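Local coordinates for protein CG14216 (Drosophila melanogaster, PDB 3P9Y) that dephosphorylates phosphoserine in the C-terminal domain of RNA polymerase II and probably acts in RNA processing and termination, at residues I112-E117 against V138-V143. The protein carries 2 engineered substitutions. Residues are numbered along the deposited sequence; the frame is centred on the assembly and turned at random.
Sequences IVTVEE and VHVLNV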
ATOM      1  N   ILE A 112      -4.212   4.432   7.461  1.00 14.83           N
ATOM      2  CA  ILE A 112      -4.117   3.320   6.531  1.00 14.72           C
ATOM      3  C   ILE A 112      -4.619   3.785   5.171  1.00 14.20           C
ATOM      4  O   ILE A 112      -5.780   4.140   5.025  1.00 13.87           O
ATOM      5  CB  ILE A 112      -4.967   2.123   7.003  1.00 15.03           C
ATOM      6  CG1 ILE A 112      -4.534   1.691   8.409  1.00 16.53           C
ATOM      7  CG2 ILE A 112      -4.852   0.966   6.018  1.00 14.98           C
ATOM      8  CD1 ILE A 112      -5.374   0.568   9.000  1.00 16.56           C
ATOM      9  N   VAL A 113      -3.739   3.803   4.178  1.00 15.05           N
ATOM     10  CA  VAL A 113      -4.131   4.195   2.830  1.00 13.65           C
ATOM     11  C   VAL A 113      -4.393   2.941   1.995  1.00 13.53           C
ATOM     12  O   VAL A 113      -3.577   2.028   1.982  1.00 14.34           O
ATOM     13  CB  VAL A 113      -3.030   5.049   2.158  1.00 13.84           C
ATOM     14  CG1 VAL A 113      -3.472   5.502   0.772  1.00 12.77           C
ATOM     15  CG2 VAL A 113      -2.678   6.251   3.037  1.00 13.35           C
ATOM     16  N   THR A 114      -5.535   2.887   1.322  1.00 13.19           N
ATOM     17  CA  THR A 114      -5.822   1.809   0.381  1.00 14.42           C
ATOM     18  C   THR A 114      -5.843   2.379  -1.029  1.00 13.99           C
ATOM     19  O   THR A 114      -6.025   3.583  -1.214  1.00 13.67           O
ATOM     20  CB  THR A 114      -7.171   1.110   0.684  1.00 15.15           C
ATOM     21  OG1 THR A 114      -8.237   2.069   0.639  1.00 14.28           O
ATOM     22  CG2 THR A 114      -7.136   0.456   2.056  1.00 15.13           C
ATOM     23  N   VAL A 115      -5.653   1.518  -2.022  1.00 14.73           N
ATOM     24  CA  VAL A 115      -5.431   1.980  -3.391  1.00 15.90           C
ATOM     25  C   VAL A 115      -6.582   1.633  -4.340  1.00 17.35           C
ATOM     26  O   VAL A 115      -6.493   1.861  -5.544  1.00 17.50           O
ATOM     27  CB  VAL A 115      -4.097   1.436  -3.948  1.00 15.17           C
ATOM     28  CG1 VAL A 115      -2.944   1.923  -3.093  1.00 15.35           C
ATOM     29  CG2 VAL A 115      -4.109  -0.084  -4.004  1.00 16.02           C
ATOM     30  N   GLU A 116      -7.664   1.093  -3.793  1.00 16.58           N
ATOM     31  CA  GLU A 116      -8.899   0.907  -4.553  1.00 19.25           C
ATOM     32  C   GLU A 116     -10.016   0.488  -3.607  1.00 17.45           C
ATOM     33  O   GLU A 116      -9.757  -0.063  -2.544  1.00 16.55           O
ATOM     34  CB  GLU A 116      -8.728  -0.118  -5.683  1.00 19.97           C
ATOM     35  CG  GLU A 116      -8.417  -1.535  -5.239  1.00 20.45           C
ATOM     36  CD  GLU A 116      -8.465  -2.522  -6.409  1.00 25.39           C
ATOM     37  OE1 GLU A 116      -7.418  -3.100  -6.762  1.00 24.85           O
ATOM     38  OE2 GLU A 116      -9.554  -2.703  -6.991  1.00 29.83           O
ATOM     39  N   GLU A 117     -11.259   0.755  -3.994  1.00 18.78           N
ATOM     40  CA  GLU A 117     -12.371   0.613  -3.064  1.00 19.52           C
ATOM     41  C   GLU A 117     -12.552  -0.821  -2.584  1.00 19.56           C
ATOM     42  O   GLU A 117     -12.984  -1.044  -1.460  1.00 19.95           O
ATOM     43  CB  GLU A 117     -13.680   1.130  -3.665  1.00 22.08           C
ATOM     44  CG  GLU A 117     -14.811   1.148  -2.648  1.00 21.67           C
ATOM     45  CD  GLU A 117     -16.034   1.873  -3.141  1.00 25.13           C
ATOM     46  OE1 GLU A 117     -15.935   2.562  -4.171  1.00 24.80           O
ATOM     47  OE2 GLU A 117     -17.100   1.757  -2.497  1.00 29.40           O
ATOM     48  N   VAL A 138      -8.059   5.310  14.195  1.00 24.21           N
ATOM     49  CA  VAL A 138      -7.238   5.116  13.008  1.00 21.63           C
ATOM     50  C   VAL A 138      -8.037   5.581  11.798  1.00 20.67           C
ATOM     51  O   VAL A 138      -9.224   5.274  11.676  1.00 19.48           O
ATOM     52  CB  VAL A 138      -6.834   3.643  12.825  1.00 22.69           C
ATOM     53  CG1 VAL A 138      -8.062   2.747  12.783  1.00 23.95           C
ATOM     54  CG2 VAL A 138      -5.996   3.478  11.564  1.00 20.01           C
ATOM     55  N   HIS A 139      -7.395   6.334  10.913  1.00 17.05           N
ATOM     56  CA  HIS A 139      -8.074   6.857   9.735  1.00 17.47           C
ATOM     57  C   HIS A 139      -7.756   6.024   8.503  1.00 16.44           C
ATOM     58  O   HIS A 139      -6.608   5.936   8.095  1.00 15.55           O
ATOM     59  CB  HIS A 139      -7.662   8.304   9.490  1.00 16.49           C
ATOM     60  CG  HIS A 139      -7.994   9.224  10.621  1.00 18.72           C
ATOM     61  ND1 HIS A 139      -9.277   9.657  10.878  1.00 18.43           N
ATOM     62  CD2 HIS A 139      -7.209   9.792  11.565  1.00 17.91           C
ATOM     63  CE1 HIS A 139      -9.269  10.450  11.933  1.00 19.68           C
ATOM     64  NE2 HIS A 139      -8.027  10.551  12.367  1.00 18.98           N
ATOM     65  N   VAL A 140      -8.775   5.412   7.915  1.00 15.36           N
ATOM     66  CA  VAL A 140      -8.599   4.680   6.669  1.00 15.07           C
ATOM     67  C   VAL A 140      -8.960   5.604   5.507  1.00 16.01           C
ATOM     68  O   VAL A 140     -10.040   6.198   5.480  1.00 15.60           O
ATOM     69  CB  VAL A 140      -9.451   3.390   6.648  1.00 15.84           C
ATOM     70  CG1 VAL A 140      -9.128   2.552   5.428  1.00 14.42           C
ATOM     71  CG2 VAL A 140      -9.202   2.584   7.917  1.00 15.63           C
ATOM     72  N   LEU A 141      -8.035   5.741   4.560  1.00 15.04           N
ATOM     73  CA  LEU A 141      -8.202   6.647   3.432  1.00 14.05           C
ATOM     74  C   LEU A 141      -7.968   5.896   2.134  1.00 15.19           C
ATOM     75  O   LEU A 141      -6.951   5.218   1.984  1.00 14.38           O
ATOM     76  CB  LEU A 141      -7.191   7.789   3.532  1.00 14.78           C
ATOM     77  CG  LEU A 141      -7.216   8.600   4.827  1.00 15.53           C
ATOM     78  CD1 LEU A 141      -5.973   9.474   4.935  1.00 16.97           C
ATOM     79  CD2 LEU A 141      -8.485   9.444   4.898  1.00 14.88           C
ATOM     80  N   ASN A 142      -8.899   6.004   1.192  1.00 14.81           N
ATOM     81  CA  ASN A 142      -8.720   5.365  -0.103  1.00 15.65           C
ATOM     82  C   ASN A 142      -8.353   6.377  -1.161  1.00 15.32           C
ATOM     83  O   ASN A 142      -9.033   7.385  -1.332  1.00 14.72           O
ATOM     84  CB  ASN A 142      -9.977   4.625  -0.553  1.00 15.23           C
ATOM     85  CG  ASN A 142      -9.758   3.860  -1.846  1.00 16.36           C
ATOM     86  OD1 ASN A 142      -9.132   2.798  -1.857  1.00 15.31           O
ATOM     87  ND2 ASN A 142     -10.259   4.404  -2.945  1.00 16.68           N
ATOM     88  N   VAL A 143      -7.268   6.090  -1.869  1.00 15.51           N
ATOM     89  CA  VAL A 143      -6.831   6.895  -2.992  1.00 15.43           C
ATOM     90  C   VAL A 143      -6.621   5.950  -4.171  1.00 16.51           C
ATOM     91  O   VAL A 143      -5.704   5.136  -4.162  1.00 16.47           O
ATOM     92  CB  VAL A 143      -5.514   7.620  -2.687  1.00 16.95           C
ATOM     93  CG1 VAL A 143      -5.075   8.440  -3.889  1.00 17.09           C
ATOM     94  CG2 VAL A 143      -5.664   8.513  -1.456  1.00 18.54           C
TER
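Ile112 and Thr114 carry the backbone pairing with the neighbouring strand, each giving its N-H and its carbonyl to it. Ile112 N donates to His139 O at 2.9 Å, and Leu141 N returns a bond to Ile112 O at 2.8 Å. Leu141 O then accepts from Thr114 N (2.8 Å), and Val143 N reaches Thr114 O at 2.9 Å. This alternation is the ladder of two parallel strands, whose short axes diverge by 20°. The Leu141 carbonyl also takes a CA-H...O contact from Val113 CA, 3.1 Å away.

On the face bearing Ile112, Val140 and Thr114, CG1 and CD1 of Ile112 both lie 3.9 Å from Val138 CG2, so the methyl rests against the outer half of the isoleucine chain. With its CG1 anti to the carbonyl carbon (chi1 -57°), Ile112 extends back toward Val138. Farther along, the side chains of Thr114 and Asn142 cross at about a right angle, with Thr114 OG1 3.3 Å from Asn142 CB. Val113 and Leu141 occupy the other face, where Val113 CG1 approaches Val143 CG2 at 4.3 Å.

Helix 149-167 covers this second face, setting Met162 against both Val113 and Leu141. Helix 117-128 lies under the first, with Tyr120 touching Thr114 and Asn142. Beyond the strand end, Glu116 takes the N-cap position of helix 117-128, while its carboxylate forms a salt bridge with Arg22. Strand 111-114, helix 117-128 and strand 137-142 thus make a beta-alpha-beta unit in the central sheet of the low-molecular-weight PTP-like fold.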